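Local coordinates for protein S.cerevisiae chromosome XVI reading frame ORF YPL253c (Saccharomyces cerevisiae, PDB 2O0A) that recruits the minus-end-directed motor Kar3 to microtubules and, as a heterodimer with it, cross-links antiparallel microtubules; this C-terminal domain has a motor fold without a nucleotide-binding site, at residues 16-19 with 20-24; 282-285 with 286-290; 247-250 with 251-254; 255-258 with 259-263. One frame throughout, in Å; residues are numbered along the deposited sequence. Where two conformers were deposited one is given.

Contact 1: residues 16-19 with 20-24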
loop_
_atom_site.group_PDB
_atom_site.type_symbol
_atom_site.label_atom_id
_atom_site.label_comp_id
_atom_site.label_asym_id
_atom_site.label_seq_id
_atom_site.Cartn_x
_atom_site.Cartn_y
_atom_site.Cartn_z
ATOM N N GLU A 16 -14.539 -11.710 -2.259
ATOM C CA GLU A 16 -13.870 -10.858 -3.239
ATOM C C GLU A 16 -12.421 -11.247 -3.385
ATOM O O GLU A 16 -11.891 -11.325 -4.494
ATOM C CB GLU A 16 -13.936 -9.407 -2.803
ATOM C CG GLU A 16 -15.302 -8.797 -2.892
ATOM C CD GLU A 16 -15.395 -7.489 -2.136
ATOM O OE1 GLU A 16 -14.508 -6.597 -2.334
ATOM O OE2 GLU A 16 -16.357 -7.357 -1.347
ATOM N N ASN A 17 -11.765 -11.475 -2.252
ATOM C CA ASN A 17 -10.359 -11.866 -2.274
ATOM C C ASN A 17 -10.145 -13.203 -2.985
ATOM O O ASN A 17 -9.157 -13.378 -3.698
ATOM C CB ASN A 17 -9.804 -11.926 -0.856
ATOM C CG ASN A 17 -8.316 -12.126 -0.845
ATOM O OD1 ASN A 17 -7.563 -11.230 -1.228
ATOM N ND2 ASN A 17 -7.876 -13.321 -0.455
ATOM N N SER A 18 -11.083 -14.129 -2.798
ATOM C CA SER A 18 -10.988 -15.437 -3.438
ATOM C C SER A 18 -11.117 -15.301 -4.953
ATOM O O SER A 18 -10.382 -15.943 -5.693
ATOM C CB SER A 18 -12.060 -16.373 -2.886
ATOM O OG SER A 18 -11.958 -17.655 -3.491
ATOM N N ILE A 19 -12.027 -14.441 -5.405
ATOM C CA ILE A 19 -12.235 -14.217 -6.841
ATOM C C ILE A 19 -10.973 -13.618 -7.453
ATOM O O ILE A 19 -10.538 -14.021 -8.515
ATOM C CB ILE A 19 -13.486 -13.347 -7.112
ATOM C CG1 ILE A 19 -14.738 -14.111 -6.661
ATOM C CG2 ILE A 19 -13.572 -12.938 -8.601
ATOM C CD1 ILE A 19 -16.001 -13.304 -6.591
ATOM N N ILE A 20 -10.368 -12.672 -6.740
ATOM C CA ILE A 20 -9.159 -12.025 -7.211
ATOM C C ILE A 20 -8.050 -13.065 -7.391
ATOM O O ILE A 20 -7.299 -13.037 -8.376
ATOM C CB ILE A 20 -8.764 -10.910 -6.219
ATOM C CG1 ILE A 20 -9.769 -9.754 -6.328
ATOM C CG2 ILE A 20 -7.366 -10.393 -6.496
ATOM C CD1 ILE A 20 -9.726 -8.778 -5.120
ATOM N N GLU A 21 -7.935 -13.968 -6.424
ATOM C CA GLU A 21 -6.949 -15.037 -6.488
ATOM C C GLU A 21 -7.205 -15.927 -7.696
ATOM O O GLU A 21 -6.280 -16.224 -8.463
ATOM C CB GLU A 21 -6.952 -15.856 -5.193
ATOM C CG GLU A 21 -6.259 -15.140 -4.024
ATOM C CD GLU A 21 -4.787 -14.886 -4.291
ATOM O OE1 GLU A 21 -4.025 -15.864 -4.437
ATOM O OE2 GLU A 21 -4.395 -13.703 -4.376
ATOM N N GLN A 22 -8.466 -16.311 -7.873
ATOM C CA GLN A 22 -8.862 -17.202 -8.977
ATOM C C GLN A 22 -8.589 -16.599 -10.358
ATOM O O GLN A 22 -8.212 -17.321 -11.297
ATOM C CB GLN A 22 -10.342 -17.592 -8.866
ATOM C CG GLN A 22 -10.741 -18.425 -7.634
ATOM C CD GLN A 22 -12.249 -18.418 -7.388
ATOM O OE1 GLN A 22 -13.044 -18.236 -8.315
ATOM N NE2 GLN A 22 -12.643 -18.623 -6.139
ATOM N N LYS A 23 -8.781 -15.287 -10.482
ATOM C CA LYS A 23 -8.656 -14.583 -11.767
ATOM C C LYS A 23 -7.257 -13.995 -12.025
ATOM O O LYS A 23 -7.027 -13.376 -13.078
ATOM C CB LYS A 23 -9.742 -13.503 -11.888
ATOM C CG LYS A 23 -11.179 -14.052 -11.987
ATOM C CD LYS A 23 -12.189 -12.940 -12.240
ATOM C CE LYS A 23 -13.556 -13.509 -12.591
ATOM N NZ LYS A 23 -14.526 -12.462 -13.065
ATOM N N GLY A 24 -6.339 -14.199 -11.073
ATOM C CA GLY A 24 -4.948 -13.732 -11.178
ATOM C C GLY A 24 -4.870 -12.233 -11.398
ATOM O O GLY A 24 -3.939 -11.732 -12.043
#

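Contact 2: residues 282-285 with 286-290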
loop_
_atom_site.group_PDB
_atom_site.type_symbol
_atom_site.label_atom_id
_atom_site.label_comp_id
_atom_site.label_asym_id
_atom_site.label_seq_id
_atom_site.Cartn_x
_atom_site.Cartn_y
_atom_site.Cartn_z
ATOM N N ILE A 282 -3.426 5.876 -14.566
ATOM C CA ILE A 282 -2.448 4.949 -14.003
ATOM C C ILE A 282 -3.131 3.694 -13.483
ATOM O O ILE A 282 -2.629 2.589 -13.685
ATOM C CB ILE A 282 -1.586 5.643 -12.939
ATOM C CG1 ILE A 282 -0.757 6.733 -13.628
ATOM C CG2 ILE A 282 -0.671 4.632 -12.225
ATOM C CD1 ILE A 282 0.014 7.632 -12.716
ATOM N N SER A 283 -4.299 3.874 -12.872
ATOM C CA SER A 283 -5.070 2.743 -12.362
ATOM C C SER A 283 -5.388 1.748 -13.478
ATOM O O SER A 283 -5.396 0.535 -13.253
ATOM C CB SER A 283 -6.337 3.218 -11.634
ATOM O OG SER A 283 -7.373 3.584 -12.537
ATOM N N GLU A 284 -5.635 2.250 -14.687
ATOM C CA GLU A 284 -5.871 1.340 -15.819
ATOM C C GLU A 284 -4.617 0.563 -16.258
ATOM O O GLU A 284 -4.701 -0.623 -16.583
ATOM C CB GLU A 284 -6.511 2.071 -17.010
ATOM C CG GLU A 284 -7.197 1.119 -17.989
ATOM C CD GLU A 284 -7.885 1.822 -19.146
ATOM O OE1 GLU A 284 -8.503 2.887 -18.931
ATOM O OE2 GLU A 284 -7.821 1.293 -20.276
ATOM N N GLU A 285 -3.465 1.220 -16.249
ATOM C CA GLU A 285 -2.198 0.575 -16.570
ATOM C C GLU A 285 -1.813 -0.494 -15.544
ATOM O O GLU A 285 -1.312 -1.558 -15.897
ATOM C CB GLU A 285 -1.088 1.607 -16.641
ATOM C CG GLU A 285 -1.245 2.655 -17.725
ATOM C CD GLU A 285 -0.085 3.599 -17.698
ATOM O OE1 GLU A 285 -0.021 4.424 -16.757
ATOM O OE2 GLU A 285 0.784 3.499 -18.594
ATOM N N VAL A 286 -2.044 -0.193 -14.268
ATOM C CA VAL A 286 -1.772 -1.155 -13.207
ATOM C C VAL A 286 -2.522 -2.465 -13.444
ATOM O O VAL A 286 -1.946 -3.550 -13.306
ATOM C CB VAL A 286 -2.132 -0.571 -11.813
ATOM C CG1 VAL A 286 -2.225 -1.679 -10.739
ATOM C CG2 VAL A 286 -1.130 0.496 -11.414
ATOM N N GLN A 287 -3.792 -2.349 -13.823
ATOM C CA GLN A 287 -4.691 -3.498 -13.916
ATOM C C GLN A 287 -4.703 -4.187 -15.282
ATOM O O GLN A 287 -5.368 -5.219 -15.443
ATOM C CB GLN A 287 -6.114 -3.082 -13.514
ATOM C CG GLN A 287 -6.202 -2.584 -12.072
ATOM C CD GLN A 287 -7.576 -2.054 -11.713
ATOM O OE1 GLN A 287 -8.448 -2.803 -11.263
ATOM N NE2 GLN A 287 -7.772 -0.750 -11.883
ATOM N N THR A 288 -3.976 -3.632 -16.255
ATOM C CA THR A 288 -3.925 -4.226 -17.603
ATOM C C THR A 288 -2.522 -4.616 -18.088
ATOM O O THR A 288 -2.375 -5.521 -18.918
ATOM C CB THR A 288 -4.633 -3.335 -18.688
ATOM O OG1 THR A 288 -3.991 -2.056 -18.783
ATOM C CG2 THR A 288 -6.111 -3.145 -18.373
ATOM N N GLN A 289 -1.501 -3.951 -17.564
ATOM C CA GLN A 289 -0.138 -4.131 -18.062
ATOM C C GLN A 289 0.762 -4.933 -17.119
ATOM O O GLN A 289 1.934 -5.169 -17.423
ATOM C CB GLN A 289 0.487 -2.776 -18.393
ATOM C CG GLN A 289 -0.257 -1.988 -19.464
ATOM C CD GLN A 289 0.592 -0.886 -20.082
ATOM O OE1 GLN A 289 1.768 -1.091 -20.395
ATOM N NE2 GLN A 289 -0.005 0.284 -20.271
ATOM N N LEU A 290 0.205 -5.342 -15.979
ATOM C CA LEU A 290 0.931 -6.148 -14.992
ATOM C C LEU A 290 0.250 -7.506 -14.780
ATOM O O LEU A 290 0.866 -8.551 -14.991
ATOM C CB LEU A 290 1.087 -5.392 -13.659
ATOM C CG LEU A 290 1.661 -3.963 -13.614
ATOM C CD1 LEU A 290 1.485 -3.362 -12.224
ATOM C CD2 LEU A 290 3.130 -3.883 -14.039
#

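Contact 3: residues 247-250 with 251-254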
loop_
_atom_site.group_PDB
_atom_site.type_symbol
_atom_site.label_atom_id
_atom_site.label_comp_id
_atom_site.label_asym_id
_atom_site.label_seq_id
_atom_site.Cartn_x
_atom_site.Cartn_y
_atom_site.Cartn_z
ATOM N N CYS A 247 14.257 0.813 -17.069
ATOM C CA CYS A 247 14.822 1.833 -16.180
ATOM C C CYS A 247 15.544 1.169 -15.011
ATOM O O CYS A 247 15.080 0.146 -14.489
ATOM C CB CYS A 247 13.713 2.758 -15.678
ATOM S SG CYS A 247 14.234 4.011 -14.502
ATOM N N GLU A 248 16.672 1.751 -14.602
ATOM C CA GLU A 248 17.556 1.098 -13.635
ATOM C C GLU A 248 17.925 1.980 -12.434
ATOM O O GLU A 248 18.894 1.697 -11.719
ATOM C CB GLU A 248 18.818 0.575 -14.338
ATOM C CG GLU A 248 19.409 -0.688 -13.711
ATOM C CD GLU A 248 20.709 -1.130 -14.363
ATOM O OE1 GLU A 248 20.754 -1.246 -15.607
ATOM O OE2 GLU A 248 21.687 -1.378 -13.624
ATOM N N THR A 249 17.152 3.039 -12.208
ATOM C CA THR A 249 17.288 3.840 -10.987
ATOM C C THR A 249 16.918 2.963 -9.776
ATOM O O THR A 249 16.147 2.008 -9.931
ATOM C CB THR A 249 16.388 5.101 -11.012
ATOM O OG1 THR A 249 15.001 4.718 -11.019
ATOM C CG2 THR A 249 16.686 5.969 -12.236
ATOM N N PRO A 250 17.493 3.249 -8.584
ATOM C CA PRO A 250 17.102 2.537 -7.361
ATOM C C PRO A 250 15.585 2.385 -7.225
ATOM O O PRO A 250 15.106 1.275 -6.970
ATOM C CB PRO A 250 17.650 3.440 -6.253
ATOM C CG PRO A 250 18.888 3.998 -6.850
ATOM C CD PRO A 250 18.575 4.218 -8.310
ATOM N N ILE A 251 14.850 3.479 -7.431
ATOM C CA ILE A 251 13.391 3.462 -7.331
ATOM C C ILE A 251 12.746 2.491 -8.327
ATOM O O ILE A 251 11.898 1.678 -7.956
ATOM C CB ILE A 251 12.799 4.893 -7.431
ATOM C CG1 ILE A 251 13.027 5.641 -6.106
ATOM C CG2 ILE A 251 11.305 4.863 -7.801
ATOM C CD1 ILE A 251 12.914 7.151 -6.195
ATOM N N ALA A 252 13.155 2.557 -9.593
ATOM C CA ALA A 252 12.579 1.669 -10.600
ATOM C C ALA A 252 12.903 0.217 -10.296
ATOM O O ALA A 252 12.052 -0.663 -10.464
ATOM C CB ALA A 252 13.071 2.045 -11.995
ATOM N N LEU A 253 14.125 -0.036 -9.830
ATOM C CA LEU A 253 14.549 -1.397 -9.492
ATOM C C LEU A 253 13.749 -1.968 -8.313
ATOM O O LEU A 253 13.349 -3.135 -8.337
ATOM C CB LEU A 253 16.061 -1.462 -9.235
ATOM C CG LEU A 253 16.986 -1.243 -10.447
ATOM C CD1 LEU A 253 18.444 -1.350 -10.033
ATOM C CD2 LEU A 253 16.707 -2.206 -11.599
ATOM N N VAL A 254 13.504 -1.145 -7.292
ATOM C CA VAL A 254 12.638 -1.562 -6.169
ATOM C C VAL A 254 11.228 -1.945 -6.638
ATOM O O VAL A 254 10.725 -3.028 -6.319
ATOM C CB VAL A 254 12.534 -0.467 -5.078
ATOM C CG1 VAL A 254 11.434 -0.817 -4.058
ATOM C CG2 VAL A 254 13.855 -0.298 -4.381
#

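Contact 4: residues 255-258 with 259-263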
loop_
_atom_site.group_PDB
_atom_site.type_symbol
_atom_site.label_atom_id
_atom_site.label_comp_id
_atom_site.label_asym_id
_atom_site.label_seq_id
_atom_site.Cartn_x
_atom_site.Cartn_y
_atom_site.Cartn_z
ATOM N N LEU A 255 10.606 -1.050 -7.401
ATOM C CA LEU A 255 9.247 -1.257 -7.890
ATOM C C LEU A 255 9.152 -2.483 -8.801
ATOM O O LEU A 255 8.265 -3.316 -8.653
ATOM C CB LEU A 255 8.736 0.002 -8.586
ATOM C CG LEU A 255 8.484 1.161 -7.618
ATOM C CD1 LEU A 255 8.334 2.470 -8.381
ATOM C CD2 LEU A 255 7.251 0.864 -6.798
ATOM N N LYS A 256 10.118 -2.626 -9.700
ATOM C CA LYS A 256 10.130 -3.800 -10.566
ATOM C C LYS A 256 10.274 -5.087 -9.783
ATOM O O LYS A 256 9.612 -6.081 -10.097
ATOM C CB LYS A 256 11.263 -3.704 -11.578
ATOM C CG LYS A 256 10.957 -2.755 -12.694
ATOM C CD LYS A 256 12.201 -2.418 -13.504
ATOM C CE LYS A 256 11.873 -1.373 -14.547
ATOM N NZ LYS A 256 10.988 -1.895 -15.627
ATOM N N LYS A 257 11.151 -5.073 -8.782
ATOM C CA LYS A 257 11.373 -6.236 -7.934
ATOM C C LYS A 257 10.121 -6.613 -7.156
ATOM O O LYS A 257 9.762 -7.773 -7.074
ATOM C CB LYS A 257 12.536 -6.001 -6.962
ATOM C CG LYS A 257 12.789 -7.179 -6.021
ATOM C CD LYS A 257 13.309 -8.389 -6.781
ATOM C CE LYS A 257 14.088 -9.299 -5.875
ATOM N NZ LYS A 257 14.818 -10.308 -6.691
ATOM N N LEU A 258 9.443 -5.622 -6.577
ATOM C CA LEU A 258 8.247 -5.936 -5.803
ATOM C C LEU A 258 7.095 -6.457 -6.655
ATOM O O LEU A 258 6.396 -7.390 -6.281
ATOM C CB LEU A 258 7.806 -4.710 -5.010
ATOM C CG LEU A 258 8.759 -4.291 -3.898
ATOM C CD1 LEU A 258 8.171 -3.064 -3.226
ATOM C CD2 LEU A 258 8.954 -5.425 -2.887
ATOM N N ILE A 259 6.903 -5.844 -7.816
ATOM C CA ILE A 259 5.832 -6.253 -8.714
ATOM C C ILE A 259 6.068 -7.680 -9.236
ATOM O O ILE A 259 5.141 -8.480 -9.326
ATOM C CB ILE A 259 5.701 -5.254 -9.877
ATOM C CG1 ILE A 259 5.151 -3.920 -9.348
ATOM C CG2 ILE A 259 4.846 -5.846 -11.023
ATOM C CD1 ILE A 259 5.434 -2.696 -10.231
ATOM N N SER A 260 7.320 -7.997 -9.550
ATOM C CA SER A 260 7.626 -9.320 -10.102
ATOM C C SER A 260 7.677 -10.448 -9.075
ATOM O O SER A 260 7.285 -11.579 -9.379
ATOM C CB SER A 260 8.906 -9.296 -10.947
ATOM O OG SER A 260 10.043 -9.026 -10.164
ATOM N N ASP A 261 8.123 -10.135 -7.858
ATOM C CA ASP A 261 8.525 -11.173 -6.903
ATOM C C ASP A 261 7.773 -11.202 -5.580
ATOM O O ASP A 261 8.061 -12.050 -4.727
ATOM C CB ASP A 261 10.033 -11.076 -6.639
ATOM C CG ASP A 261 10.873 -11.344 -7.888
ATOM O OD1 ASP A 261 10.317 -11.751 -8.933
ATOM O OD2 ASP A 261 12.103 -11.154 -7.822
ATOM N N THR A 262 6.820 -10.282 -5.403
ATOM C CA THR A 262 5.966 -10.279 -4.207
ATOM C C THR A 262 4.514 -10.121 -4.636
ATOM O O THR A 262 4.245 -9.710 -5.776
ATOM C CB THR A 262 6.364 -9.162 -3.168
ATOM O OG1 THR A 262 6.070 -7.865 -3.703
ATOM C CG2 THR A 262 7.839 -9.207 -2.835
ATOM N N LYS A 263 3.585 -10.469 -3.746
ATOM C CA LYS A 263 2.173 -10.212 -3.975
ATOM C C LYS A 263 1.947 -8.720 -3.789
ATOM O O LYS A 263 2.480 -8.136 -2.856
ATOM C CB LYS A 263 1.286 -10.959 -2.976
ATOM C CG LYS A 263 1.362 -12.476 -3.036
ATOM C CD LYS A 263 0.637 -13.005 -4.252
ATOM C CE LYS A 263 -0.862 -13.075 -4.049
ATOM N NZ LYS A 263 -1.536 -13.625 -5.276
#

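Contact 1: residues 16-19 with 20-24
Lys23 N donates to Ile19 O over 2.9 Å in the last turn of helix 4-23. One residue earlier, Gln22 N reaches Ser18 O at 2.9 Å. Gly24 then takes a positive phi (57°), and a Schellman motif closes the helix. Along this last turn the side chains of Ile19 and Lys23 run side by side and point the same way. The CG2 branch of Ile19 touches Lys23 CD at 3.9 Å. With CG1 of Ile19 at chi1 -65°, CG2 lies anti to the backbone N and is the branch turned to Lys23. The Lys23 chain is extended, and its methylenes make the contact. Ile20 lays its CG1 branch over the backbone of the previous turn, with CD1 3.4 Å from Glu16 O. Gln22 NE2 makes at most a weak bond to Ser18 OG, and both residues have alternate conformers. Glu21 OE2 forms salt bridges with Arg27 and Lys263, and Asn17 OD1 accepts from the same Arg27. The helix probably corresponds to the kinesin-14 neck. Asn17 and Glu21 pack on Met86 of helix 72-89, and Ile20 covers Arg27 and Tyr29. A short turn after the helix leads to strand 27-32.

Contact 2: residues 282-285 with 286-290
Ile282 O accepts from Val286 N at 2.9 Å, and their CG2 methyls meet at 4.2 Å on the same flank of helix 276-289. Ser283 O is gripped twice by Gln287. Gln287 NE2 reaches Ser283 O at 3.0 Å with an N-H...O angle of 165°, while Gln287 N adds a weak bond. NE2 sits above the carbonyl plane of Ser283, whereas that oxygen lies almost in the plane of the Gln287 amide. NE2 also donates to Lys60 O, and a leucine in place of Gln287 would probably leave Lys60 O without this donor and Ser283 O with only the weak backbone bond of the two described. The helix is the last of the motor-like fold. Its inner face, with Ser283 and Val286, lies against Cys28 of strand 27-32 and against strand 265-270. Glu284 O takes the hydroxyl of Thr288, OG1, at 2.7 Å. This OG1 stands between its own backbone N and carbonyl carbon (chi1 61°), which turns it back to the preceding turn. Glu285 O accepts from Gln289 N at 2.9 Å, with a weak second bond from Thr288 N. The side chains of Glu285 and Gln289 run alongside each other. Glu285 OE2 forms its salt bridge with Lys243.

Contact 3: residues 247-250 with 251-254
Thr249 and Ala252 meet through a capping hydrogen bond. Ala252 N donates to Thr249 OG1 at 3.2 Å, with an N-H...O angle of 161°. At chi1 65° the OG1 of Thr249 leans over toward the N-H groups of the first turn. Two backbone bonds continue the turn. Leu253 N reaches Thr249 O at 2.9 Å, and Val254 N reaches Pro250 O at the same length. Thr249 is thus the N-cap of helix 250-261. Pro250 follows in the first helical position, where its lack of an N-H costs no helical bond. This start comes after the loop that leaves helix 231-243, within a domain that has the kinesin motor fold. The apolar contacts lie on two flanks. On one, Cys247 SG rests against the methyl CB of Ala252 at 3.4 Å, and both side chains touch Ser240 of helix 231-243. Ala252 CB also lies 3.4 Å from Thr249 OG1, so sulfur and hydroxyl both rest against the same side of the methyl. On the other flank, the side chains of Glu248 and Leu253 cross obliquely. Glu248 CG touches Leu253 CD2 at 3.8 Å and lies at a similar distance from CD1. Leu253 CD1 also reaches Glu248 O at 3.5 Å. An alanine in place of Leu253 would probably leave Glu248 CG without its apolar partner and lose the packing on Phe160 of strand 157-160. Val254 turns to the same strand, where it meets Leu158 and Phe160, and to Met198 and Ile200 of strand 197-207.

Contact 4: residues 255-258 with 259-263
Ile259 N to Leu255 O, Ser260 N to Lys256 O and Asp261 N to Lys257 O are regular helical bonds of the last turns of helix 250-261. Thr262 then leaves helical angles (psi 162°) and starts the exit towards strand 265-270. Leu258 O is held by two donors of this residue. Thr262 OG1 lies at 2.6 Å and Thr262 N at 3.1 Å from Leu258 O, and they come from opposite faces of the carbonyl plane. A chi1 of 69° turns the threonine hydroxyl back over the helix end. That hydroxyl also bonds to Asn95 ND2. The CG2 methyl of Thr262 touches Leu258 CD2 at 3.9 Å, where the two side chains cross. Lys257 and Asp261 form a salt bridge. Lys257 NZ meets Asp261 OD2 at 3.1 Å, nearly along the C-O bond. The lysine chain bends at chi2 (68°), which brings its CD, as well as NZ, close to this oxygen. NZ also donates to the carbonyls of Glu161 and Lys162, and these bonds, not the salt bridge, tie the helix to the chain just beyond strand 157-160. Ile259 CG1 comes within 3.2 Å of Leu255 O, in the preceding turn. Helix 250-261 packs through Leu255 and Ile259 on Ile241 of helix 231-243, and through Leu258 on Tyr224 and Ile226 of strand 221-228 in the main sheet.

Contacts 1, 2 and 4 are the last turns of helices, while contact 3 is a loop running into a helix start. Each has a buried and an exposed side. Leu255 and Leu258 in contact 4 and Ile282 and Val286 in contact 2 are buried. Ile19, Gln22 and Lys23 in contact 1 and Glu248 and Thr249 in contact 3 are exposed. The centre of contact 4 lies about 13 Å from the centre of the chain, those of contacts 1 and 3 about 18 Å. Contacts 3 and 4 share helix 250-261. A glycine turn closes contact 1, whereas side chains bond to carbonyls in contacts 2 and 4. Contact 4 is tied to contact 1 by charge and to contact 2 by packing of Leu290 on Ile259.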